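Mannitol dehydrogenase (Pseudomonas fluorescens, PDB 1LJ8) probably catalyses the NAD-dependent oxidation of mannitol at carbon 2, as a long-chain dehydrogenase with a Rossmann domain that holds the dinucleotide. Local coordinates at residues A[11-15]-A[247-251]; A[125-131]-A[184-190]; A[331-336]-A[355-359]. One frame throughout, in Å; residues are numbered along the deposited sequence.

Contact 1. Residues A[11-15]-A[247-251]; sequences LAPEV and EHGID
The imidazole of His248 is met at its ring edge by the carboxylate of Glu14. The ring's ND1 donates to Glu14 OE2 at 2.7 Å, and the N-H points almost straight at the oxygen (164°). OE2 lies close to the ring plane and receives the bond on its anti lone pair, away from OE1. The two planes are 61° apart. Glu14 CG stands between the backbone N and the carbonyl carbon (chi1 70°), and the chain bends at chi2 to bring the acid to the ring. A negative charge here would be expected to stabilise a protonated His248.

Beside this pair, a water accepts from Ala12 N and donates to His248 O, both at 2.8 Å. The methyl of Ala12 also sits against that carbonyl, with CB 3.4 Å from His248 O. On the buried side Val15 CG2 and Ile250 CD1 meet tip to tip at 3.9 Å. Val15 also rests on Val98 and Ile250 on Val96, both of strand 96-107. Ala12 to Val15 form a type I beta turn, closed by Val15 N to Ala12 O. The contact joins this N-terminal turn to the end of helix 238-248, which Gly249 leaves with positive phi.

Contact 2. Residues A[125-131]-A[184-190]; sequences RIVSLTI and FTVMSCD. With NAD (nicotinamide-adenine-dinucleotide), chain B.
Two neighbouring parallel strands of the Rossmann domain, 126-129 and 185-188, run side by side here toward the NAD site. Five backbone bonds join them in a regular ladder. Thr185 N binds Arg125 O, Val127 N binds Thr185 O, Met187 N binds Val127 O, Leu129 N binds Met187 O, and Cys189 N binds Leu129 O. The Val127 N to Thr185 O bond is short at 2.8 Å and nearly straight (171°).

Val127 CG2 sits over the centre of the Phe184 ring, 3.4 Å from its centroid, in a CH-pi contact. Phe184 CG lies between the backbone N and the carbonyl carbon (chi1 40°), which folds the ring back beneath that methyl. On the same sheet face Leu129 CD1 touches Val186 CG1 at 3.9 Å. On the other face Ser128 CB meets the methyl CE of Met187, a selenomethionine, at 3.6 Å.

Past the strand ends, Asp190 divides its two oxygens. OD2 takes Ile131 N at 2.8 Å on its syn lone pair and also bonds Tyr136. OD1 accepts the nicotinamide-ribose hydroxyl O2D of NAD at 2.8 Å and Thr132 N. These bonds would hold the carboxylate in place at the cofactor.

Strand 185-188 is outermost at this end of the sheet. Strand 27-32 flanks 126-129 on its other side. Helix 195-210 packs through Thr199 on Leu129 and Val186, and helix 165-178 meets Leu129 and Phe184.

Contact 3. Residues A[331-336]-A[355-359]; sequences MRAYMD and KQTLV
The side chains of Met335 and Lys355 lie alongside each other, pointing opposite ways, between two helices of the C-terminal domain. Helices 325-339 and 351-362 form an antiparallel pair here, with their short segments at 152° and their axes 11.3 Å apart at the closest. That wide spacing is bridged by long side chains.

Met335, a selenomethionine, bends at chi3 (-60°) and lays its CE against Lys355 CB at 3.8 Å. Its SE also crosses near Leu358 CD1. Met331, likewise a selenomethionine, is extended beyond CG and comes to Leu358 at about a right angle, with CE 3.8 Å from Leu358 CB. The same methyl reaches Val359 CG2. Met331 and Met335 both also touch Ser302 of helix 289-313, and Leu358 packs on Leu298 and Leu299, so that helix lies against this apolar layer.

Polar groups flank this layer. Lys355 NZ meets Asp336 OD1 in a salt bridge of 2.7 Å, on the anti side and out of the carboxylate plane. NZ also bonds Thr340 OG1. The guanidinium of Arg332 passes Val359 with CG2 off-centre over one face. Its plane is turned 36° from the Gln356 amide, whose NE2 bonds Asp360 OD1. NH1 and NH2 both donate to Gln356 OE1, at 3.1 and 3.0 Å: NH2 lies in the carbonyl plane on a lone pair, while NH1 stands above that plane.

The three contacts are separate, and none touches another. Contact 2 forms part of the NAD pocket, with Thr130, Ile131, Cys189 and Asp190, while Gly36, Phe37, Asp69, Glu133, Asn191 and Thr233 also bond the dinucleotide. Along the chain contact 2 is nested inside the loop closed by contact 1. Their centres are 33 Å apart, and contact 1 lies away from the NAD-binding residues. Contact 3 follows in series, in the C-terminal domain. Contacts 2 and 3 lie on opposite sides of the chain's centre, with nearest atoms about 15 Å apart. The cofactor lies nearer to contact 3 than this: the Leu358 side chain is about 11 Å from NAD.

Contact 1. Residues A[11-15]-A[247-251]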
loop_
_atom_site.group_PDB
_atom_site.type_symbol
_atom_site.label_atom_id
_atom_site.label_comp_id
_atom_site.label_asym_id
_atom_site.label_seq_id
_atom_site.Cartn_x
_atom_site.Cartn_y
_atom_site.Cartn_z
ATOM N N LEU A 11 17.501 -26.604 -6.126
ATOM C CA LEU A 11 17.367 -25.879 -4.858
ATOM C C LEU A 11 17.061 -26.867 -3.750
ATOM O O LEU A 11 16.814 -28.044 -4.015
ATOM C CB LEU A 11 16.222 -24.836 -4.950
ATOM C CG LEU A 11 16.428 -23.861 -6.120
ATOM C CD1 LEU A 11 15.207 -22.909 -6.242
ATOM C CD2 LEU A 11 17.701 -23.048 -5.886
ATOM N N ALA A 12 17.063 -26.397 -2.509
ATOM C CA ALA A 12 16.779 -27.263 -1.374
ATOM C C ALA A 12 15.421 -27.943 -1.568
ATOM O O ALA A 12 14.483 -27.359 -2.127
ATOM C CB ALA A 12 16.809 -26.454 -0.082
ATOM N N PRO A 13 15.288 -29.199 -1.090
ATOM C CA PRO A 13 14.069 -30.008 -1.204
ATOM C C PRO A 13 12.763 -29.362 -0.759
ATOM O O PRO A 13 11.723 -29.577 -1.372
ATOM C CB PRO A 13 14.382 -31.237 -0.334
ATOM C CG PRO A 13 15.838 -31.336 -0.383
ATOM C CD PRO A 13 16.308 -29.905 -0.293
ATOM N N GLU A 14 12.823 -28.578 0.309
ATOM C CA GLU A 14 11.622 -27.956 0.851
ATOM C C GLU A 14 11.103 -26.808 0.006
ATOM O O GLU A 14 9.999 -26.341 0.225
ATOM C CB GLU A 14 11.879 -27.439 2.284
ATOM C CG GLU A 14 12.829 -26.196 2.417
ATOM C CD GLU A 14 14.324 -26.554 2.525
ATOM O OE1 GLU A 14 14.724 -27.697 2.189
ATOM O OE2 GLU A 14 15.132 -25.663 2.926
ATOM N N VAL A 15 11.907 -26.343 -0.943
ATOM C CA VAL A 15 11.517 -25.203 -1.763
ATOM C C VAL A 15 10.470 -25.613 -2.803
ATOM O O VAL A 15 10.744 -26.468 -3.649
ATOM C CB VAL A 15 12.756 -24.592 -2.465
ATOM C CG1 VAL A 15 12.320 -23.403 -3.340
ATOM C CG2 VAL A 15 13.753 -24.113 -1.424
ATOM N N GLU A 247 18.871 -20.151 5.781
ATOM C CA GLU A 247 17.922 -21.242 6.046
ATOM C C GLU A 247 17.529 -22.158 4.924
ATOM O O GLU A 247 17.181 -23.307 5.180
ATOM C CB GLU A 247 16.612 -20.689 6.576
ATOM C CG GLU A 247 16.743 -19.586 7.518
ATOM C CD GLU A 247 16.287 -20.003 8.862
ATOM O OE1 GLU A 247 17.151 -20.397 9.693
ATOM O OE2 GLU A 247 15.053 -19.964 9.067
ATOM N N HIS A 248 17.547 -21.682 3.682
ATOM C CA HIS A 248 17.079 -22.518 2.583
ATOM C C HIS A 248 17.994 -22.591 1.381
ATOM O O HIS A 248 17.609 -23.128 0.358
ATOM C CB HIS A 248 15.662 -22.071 2.154
ATOM C CG HIS A 248 14.666 -22.134 3.270
ATOM N ND1 HIS A 248 14.172 -23.329 3.761
ATOM C CD2 HIS A 248 14.150 -21.159 4.058
ATOM C CE1 HIS A 248 13.399 -23.085 4.806
ATOM N NE2 HIS A 248 13.374 -21.777 5.011
ATOM N N GLY A 249 19.206 -22.038 1.519
ATOM C CA GLY A 249 20.221 -22.141 0.473
ATOM C C GLY A 249 20.063 -21.351 -0.807
ATOM O O GLY A 249 20.900 -21.456 -1.708
ATOM N N ILE A 250 18.998 -20.543 -0.886
ATOM C CA ILE A 250 18.758 -19.772 -2.104
ATOM C C ILE A 250 19.453 -18.414 -2.060
ATOM O O ILE A 250 19.333 -17.667 -1.042
ATOM C CB ILE A 250 17.231 -19.457 -2.298
ATOM C CG1 ILE A 250 16.394 -20.757 -2.272
ATOM C CG2 ILE A 250 17.049 -18.677 -3.651
ATOM C CD1 ILE A 250 14.838 -20.506 -2.282
ATOM N N ASP A 251 20.132 -18.078 -3.151
ATOM C CA ASP A 251 20.765 -16.770 -3.244
ATOM C C ASP A 251 19.807 -16.037 -4.169
ATOM O O ASP A 251 19.813 -16.246 -5.376
ATOM C CB ASP A 251 22.166 -16.870 -3.862
ATOM C CG ASP A 251 23.132 -17.666 -2.989
ATOM O OD1 ASP A 251 23.263 -17.304 -1.800
ATOM O OD2 ASP A 251 23.765 -18.653 -3.493
HETATM O O HOH W 1 18.281 -23.863 -2.220
#

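Contact 2. Residues A[125-131]-A[184-190]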
loop_
_atom_site.group_PDB
_atom_site.type_symbol
_atom_site.label_atom_id
_atom_site.label_comp_id
_atom_site.label_asym_id
_atom_site.label_seq_id
_atom_site.Cartn_x
_atom_site.Cartn_y
_atom_site.Cartn_z
ATOM N N ARG A 125 -5.443 -7.586 -20.543
ATOM C CA ARG A 125 -6.874 -7.374 -20.242
ATOM C C ARG A 125 -7.153 -6.722 -18.900
ATOM O O ARG A 125 -8.291 -6.314 -18.637
ATOM C CB ARG A 125 -7.627 -8.725 -20.332
ATOM C CG ARG A 125 -7.787 -9.265 -21.784
ATOM C CD ARG A 125 -7.840 -10.807 -21.798
ATOM N NE ARG A 125 -6.489 -11.337 -21.697
ATOM C CZ ARG A 125 -6.143 -12.597 -21.416
ATOM N NH1 ARG A 125 -7.063 -13.520 -21.171
ATOM N NH2 ARG A 125 -4.856 -12.934 -21.433
ATOM N N ILE A 126 -6.113 -6.635 -18.070
ATOM C CA ILE A 126 -6.233 -5.964 -16.765
ATOM C C ILE A 126 -4.949 -5.170 -16.561
ATOM O O ILE A 126 -3.844 -5.701 -16.833
ATOM C CB ILE A 126 -6.302 -6.994 -15.588
ATOM C CG1 ILE A 126 -7.646 -7.741 -15.606
ATOM C CG2 ILE A 126 -6.163 -6.243 -14.229
ATOM C CD1 ILE A 126 -7.590 -9.031 -14.746
ATOM N N VAL A 127 -5.087 -3.908 -16.147
ATOM C CA VAL A 127 -3.929 -3.071 -15.745
ATOM C C VAL A 127 -4.160 -2.925 -14.215
ATOM O O VAL A 127 -5.142 -2.308 -13.778
ATOM C CB VAL A 127 -3.928 -1.661 -16.409
ATOM C CG1 VAL A 127 -2.748 -0.795 -15.817
ATOM C CG2 VAL A 127 -3.686 -1.838 -17.925
ATOM N N SER A 128 -3.281 -3.537 -13.421
ATOM C CA SER A 128 -3.393 -3.473 -11.981
ATOM C C SER A 128 -2.399 -2.472 -11.406
ATOM O O SER A 128 -1.370 -2.140 -12.028
ATOM C CB SER A 128 -3.204 -4.858 -11.367
ATOM O OG SER A 128 -2.012 -5.453 -11.847
ATOM N N LEU A 129 -2.703 -2.008 -10.192
ATOM C CA LEU A 129 -1.893 -0.986 -9.559
ATOM C C LEU A 129 -1.471 -1.178 -8.108
ATOM O O LEU A 129 -2.296 -1.563 -7.272
ATOM C CB LEU A 129 -2.678 0.370 -9.559
ATOM C CG LEU A 129 -3.419 0.864 -10.837
ATOM C CD1 LEU A 129 -4.330 2.095 -10.517
ATOM C CD2 LEU A 129 -2.351 1.210 -11.916
ATOM N N THR A 130 -0.179 -0.952 -7.820
ATOM C CA THR A 130 0.213 -0.724 -6.411
ATOM C C THR A 130 1.138 0.508 -6.590
ATOM O O THR A 130 2.366 0.399 -6.652
ATOM C CB THR A 130 0.942 -1.864 -5.673
ATOM O OG1 THR A 130 2.038 -2.337 -6.436
ATOM C CG2 THR A 130 -0.047 -3.035 -5.401
ATOM N N ILE A 131 0.511 1.671 -6.744
ATOM C CA ILE A 131 1.255 2.939 -6.984
ATOM C C ILE A 131 1.353 3.809 -5.728
ATOM O O ILE A 131 1.766 4.975 -5.797
ATOM C CB ILE A 131 0.581 3.784 -8.099
ATOM C CG1 ILE A 131 -0.890 4.124 -7.734
ATOM C CG2 ILE A 131 0.598 2.982 -9.409
ATOM C CD1 ILE A 131 -1.553 5.140 -8.752
ATOM N N PHE A 184 -9.325 -2.406 -21.113
ATOM C CA PHE A 184 -8.908 -3.330 -20.046
ATOM C C PHE A 184 -9.603 -2.829 -18.749
ATOM O O PHE A 184 -10.173 -1.752 -18.729
ATOM C CB PHE A 184 -7.386 -3.300 -19.844
ATOM C CG PHE A 184 -6.772 -1.919 -19.932
ATOM C CD1 PHE A 184 -7.023 -0.944 -18.957
ATOM C CD2 PHE A 184 -5.877 -1.632 -20.973
ATOM C CE1 PHE A 184 -6.392 0.296 -18.998
ATOM C CE2 PHE A 184 -5.241 -0.392 -21.032
ATOM C CZ PHE A 184 -5.497 0.563 -20.043
ATOM N N THR A 185 -9.610 -3.645 -17.699
ATOM C CA THR A 185 -10.126 -3.248 -16.395
ATOM C C THR A 185 -8.918 -2.614 -15.686
ATOM O O THR A 185 -7.766 -3.035 -15.909
ATOM C CB THR A 185 -10.534 -4.505 -15.564
ATOM O OG1 THR A 185 -11.618 -5.179 -16.211
ATOM C CG2 THR A 185 -10.943 -4.124 -14.141
ATOM N N VAL A 186 -9.150 -1.595 -14.878
ATOM C CA VAL A 186 -8.076 -0.999 -14.069
ATOM C C VAL A 186 -8.384 -1.463 -12.639
ATOM O O VAL A 186 -9.436 -1.142 -12.059
ATOM C CB VAL A 186 -8.033 0.520 -14.123
ATOM C CG1 VAL A 186 -6.778 1.013 -13.327
ATOM C CG2 VAL A 186 -7.838 0.972 -15.572
HETATM N N MSE A 187 -7.444 -2.233 -12.097
HETATM C CA MSE A 187 -7.606 -2.888 -10.798
HETATM C C MSE A 187 -6.666 -2.365 -9.729
HETATM O O MSE A 187 -5.529 -2.813 -9.634
HETATM C CB MSE A 187 -7.395 -4.414 -11.038
HETATM C CG MSE A 187 -7.820 -5.306 -9.871
HETATM SE SE MSE A 187 -7.449 -7.194 -10.191
HETATM C CE MSE A 187 -5.496 -7.253 -9.969
ATOM N N SER A 188 -7.154 -1.468 -8.867
ATOM C CA SER A 188 -6.308 -0.895 -7.803
ATOM C C SER A 188 -6.105 -1.902 -6.672
ATOM O O SER A 188 -7.062 -2.520 -6.214
ATOM C CB SER A 188 -6.985 0.339 -7.172
ATOM O OG SER A 188 -6.156 0.810 -6.098
ATOM N N CYS A 189 -4.864 -2.045 -6.236
ATOM C CA CYS A 189 -4.553 -2.925 -5.101
ATOM C C CYS A 189 -3.859 -2.078 -4.032
ATOM O O CYS A 189 -3.033 -2.580 -3.256
ATOM C CB CYS A 189 -3.641 -4.085 -5.543
ATOM S SG CYS A 189 -4.474 -5.150 -6.725
ATOM N N ASP A 190 -4.190 -0.787 -3.982
ATOM C CA ASP A 190 -3.630 0.087 -2.947
ATOM C C ASP A 190 -4.568 0.273 -1.750
ATOM O O ASP A 190 -5.771 0.033 -1.843
ATOM C CB ASP A 190 -3.282 1.473 -3.540
ATOM C CG ASP A 190 -2.019 1.423 -4.423
ATOM O OD1 ASP A 190 -0.940 1.127 -3.836
ATOM O OD2 ASP A 190 -2.107 1.709 -5.671
HETATM P PA NAD B . 7.347 -0.834 -2.386
HETATM O O1A NAD B . 8.047 0.306 -1.852
HETATM O O2A NAD B . 7.933 -2.204 -2.428
HETATM O O5B NAD B . 6.899 -0.549 -3.891
HETATM C C5B NAD B . 6.132 0.655 -4.202
HETATM C C4B NAD B . 6.075 0.561 -5.741
HETATM O O4B NAD B . 5.262 1.717 -6.205
HETATM C C3B NAD B . 7.432 0.791 -6.496
HETATM O O3B NAD B . 7.388 -0.048 -7.664
HETATM C C2B NAD B . 7.401 2.292 -6.817
HETATM O O2B NAD B . 8.248 2.649 -7.902
HETATM C C1B NAD B . 5.944 2.470 -7.201
HETATM N N9A NAD B . 5.449 3.809 -7.139
HETATM C C8A NAD B . 5.540 4.771 -6.153
HETATM N N7A NAD B . 4.906 5.877 -6.470
HETATM C C5A NAD B . 4.379 5.615 -7.726
HETATM C C6A NAD B . 3.592 6.436 -8.542
HETATM N N6A NAD B . 3.174 7.667 -8.243
HETATM N N1A NAD B . 3.203 5.936 -9.777
HETATM C C2A NAD B . 3.571 4.657 -10.191
HETATM N N3A NAD B . 4.333 3.817 -9.388
HETATM C C4A NAD B . 4.713 4.359 -8.157
HETATM O O3 NAD B . 5.959 -0.875 -1.617
HETATM P PN NAD B . 4.949 -2.087 -1.307
HETATM O O1N NAD B . 5.266 -2.646 0.010
HETATM O O2N NAD B . 4.988 -2.990 -2.461
HETATM O O5D NAD B . 3.567 -1.343 -1.150
HETATM C C5D NAD B . 3.021 -0.729 -2.310
HETATM C C4D NAD B . 1.613 -0.473 -1.997
HETATM O O4D NAD B . 0.801 -1.662 -1.910
HETATM C C3D NAD B . 1.273 0.357 -0.706
HETATM O O3D NAD B . 1.523 1.748 -0.874
HETATM C C2D NAD B . -0.159 -0.037 -0.405
HETATM O O2D NAD B . -1.083 0.806 -1.081
HETATM C C1D NAD B . -0.234 -1.504 -0.900
HETATM N N1N NAD B . -0.091 -2.515 0.166
HETATM C C2N NAD B . 1.117 -2.851 0.806
HETATM C C3N NAD B . 1.066 -3.746 1.843
HETATM C C7N NAD B . 2.374 -4.096 2.578
HETATM O O7N NAD B . 2.270 -4.740 3.632
HETATM N N7N NAD B . 3.539 -3.660 2.149
HETATM C C4N NAD B . -0.218 -4.327 2.292
HETATM C C5N NAD B . -1.408 -3.978 1.585
HETATM C C6N NAD B . -1.371 -3.057 0.500
HETATM O O HOH W 2 -10.660 -7.198 -17.692
#

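Contact 3. Residues A[331-336]-A[355-359]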
loop_
_atom_site.group_PDB
_atom_site.type_symbol
_atom_site.label_atom_id
_atom_site.label_comp_id
_atom_site.label_asym_id
_atom_site.label_seq_id
_atom_site.Cartn_x
_atom_site.Cartn_y
_atom_site.Cartn_z
HETATM N N MSE A 331 -3.197 0.802 21.267
HETATM C CA MSE A 331 -3.832 0.325 20.010
HETATM C C MSE A 331 -5.258 -0.196 20.266
HETATM O O MSE A 331 -6.202 0.105 19.513
HETATM C CB MSE A 331 -3.007 -0.823 19.393
HETATM C CG MSE A 331 -3.731 -1.623 18.267
HETATM SE SE MSE A 331 -2.394 -2.932 17.588
HETATM C CE MSE A 331 -3.579 -3.918 16.375
ATOM N N ARG A 332 -5.425 -0.979 21.336
ATOM C CA ARG A 332 -6.762 -1.496 21.629
ATOM C C ARG A 332 -7.740 -0.371 21.941
ATOM O O ARG A 332 -8.899 -0.402 21.505
ATOM C CB ARG A 332 -6.722 -2.486 22.805
ATOM C CG ARG A 332 -6.066 -3.804 22.511
ATOM C CD ARG A 332 -6.377 -4.772 23.653
ATOM N NE ARG A 332 -5.618 -6.025 23.577
ATOM C CZ ARG A 332 -5.945 -7.084 22.830
ATOM N NH1 ARG A 332 -7.027 -7.068 22.058
ATOM N NH2 ARG A 332 -5.194 -8.180 22.890
ATOM N N ALA A 333 -7.279 0.634 22.678
ATOM C CA ALA A 333 -8.174 1.756 23.009
ATOM C C ALA A 333 -8.539 2.526 21.725
ATOM O O ALA A 333 -9.680 2.911 21.512
ATOM C CB ALA A 333 -7.496 2.698 24.008
ATOM N N TYR A 334 -7.541 2.777 20.876
ATOM C CA TYR A 334 -7.805 3.469 19.624
ATOM C C TYR A 334 -8.803 2.670 18.772
ATOM O O TYR A 334 -9.806 3.239 18.259
ATOM C CB TYR A 334 -6.478 3.688 18.851
ATOM C CG TYR A 334 -6.662 4.340 17.508
ATOM C CD1 TYR A 334 -6.922 5.706 17.410
ATOM C CD2 TYR A 334 -6.563 3.598 16.326
ATOM C CE1 TYR A 334 -7.091 6.321 16.185
ATOM C CE2 TYR A 334 -6.704 4.233 15.065
ATOM C CZ TYR A 334 -6.972 5.596 15.021
ATOM O OH TYR A 334 -7.144 6.282 13.838
HETATM N N MSE A 335 -8.568 1.356 18.617
HETATM C CA MSE A 335 -9.464 0.501 17.805
HETATM C C MSE A 335 -10.879 0.410 18.429
HETATM O O MSE A 335 -11.891 0.566 17.740
HETATM C CB MSE A 335 -8.924 -0.935 17.693
HETATM C CG MSE A 335 -7.697 -1.034 16.828
HETATM SE SE MSE A 335 -7.330 -2.891 16.351
HETATM C CE MSE A 335 -7.091 -3.648 18.123
ATOM N N ASP A 336 -10.927 0.150 19.730
ATOM C CA ASP A 336 -12.223 -0.033 20.387
ATOM C C ASP A 336 -13.052 1.213 20.601
ATOM O O ASP A 336 -14.267 1.193 20.382
ATOM C CB ASP A 336 -12.066 -0.695 21.770
ATOM C CG ASP A 336 -11.512 -2.098 21.702
ATOM O OD1 ASP A 336 -11.606 -2.773 20.660
ATOM O OD2 ASP A 336 -10.960 -2.558 22.721
ATOM N N LYS A 355 -10.345 -7.636 15.436
ATOM C CA LYS A 355 -9.363 -6.786 16.108
ATOM C C LYS A 355 -8.331 -7.635 16.855
ATOM O O LYS A 355 -7.145 -7.310 16.879
ATOM C CB LYS A 355 -10.051 -5.775 17.054
ATOM C CG LYS A 355 -10.835 -4.699 16.306
ATOM C CD LYS A 355 -11.541 -3.741 17.285
ATOM C CE LYS A 355 -12.836 -4.368 17.882
ATOM N NZ LYS A 355 -13.433 -3.392 18.820
ATOM N N GLN A 356 -8.757 -8.744 17.462
ATOM C CA GLN A 356 -7.772 -9.607 18.093
ATOM C C GLN A 356 -6.804 -10.210 17.045
ATOM O O GLN A 356 -5.607 -10.309 17.310
ATOM C CB GLN A 356 -8.446 -10.750 18.902
ATOM C CG GLN A 356 -7.408 -11.655 19.639
ATOM C CD GLN A 356 -6.504 -10.912 20.623
ATOM O OE1 GLN A 356 -6.985 -10.133 21.436
ATOM N NE2 GLN A 356 -5.193 -11.137 20.543
ATOM N N THR A 357 -7.296 -10.575 15.864
ATOM C CA THR A 357 -6.364 -11.123 14.879
ATOM C C THR A 357 -5.344 -10.045 14.449
ATOM O O THR A 357 -4.221 -10.389 14.099
ATOM C CB THR A 357 -7.075 -11.717 13.653
ATOM O OG1 THR A 357 -7.773 -10.690 12.933
ATOM C CG2 THR A 357 -8.065 -12.824 14.080
ATOM N N LEU A 358 -5.704 -8.750 14.510
ATOM C CA LEU A 358 -4.718 -7.717 14.135
ATOM C C LEU A 358 -3.627 -7.697 15.185
ATOM O O LEU A 358 -2.429 -7.595 14.870
ATOM C CB LEU A 358 -5.386 -6.327 14.002
ATOM C CG LEU A 358 -6.457 -6.278 12.902
ATOM C CD1 LEU A 358 -7.019 -4.860 12.856
ATOM C CD2 LEU A 358 -5.902 -6.679 11.535
ATOM N N VAL A 359 -4.016 -7.804 16.452
ATOM C CA VAL A 359 -3.015 -7.829 17.496
ATOM C C VAL A 359 -2.110 -9.047 17.273
ATOM O O VAL A 359 -0.891 -8.933 17.353
ATOM C CB VAL A 359 -3.665 -7.882 18.904
ATOM C CG1 VAL A 359 -2.595 -8.113 19.980
ATOM C CG2 VAL A 359 -4.387 -6.579 19.145
#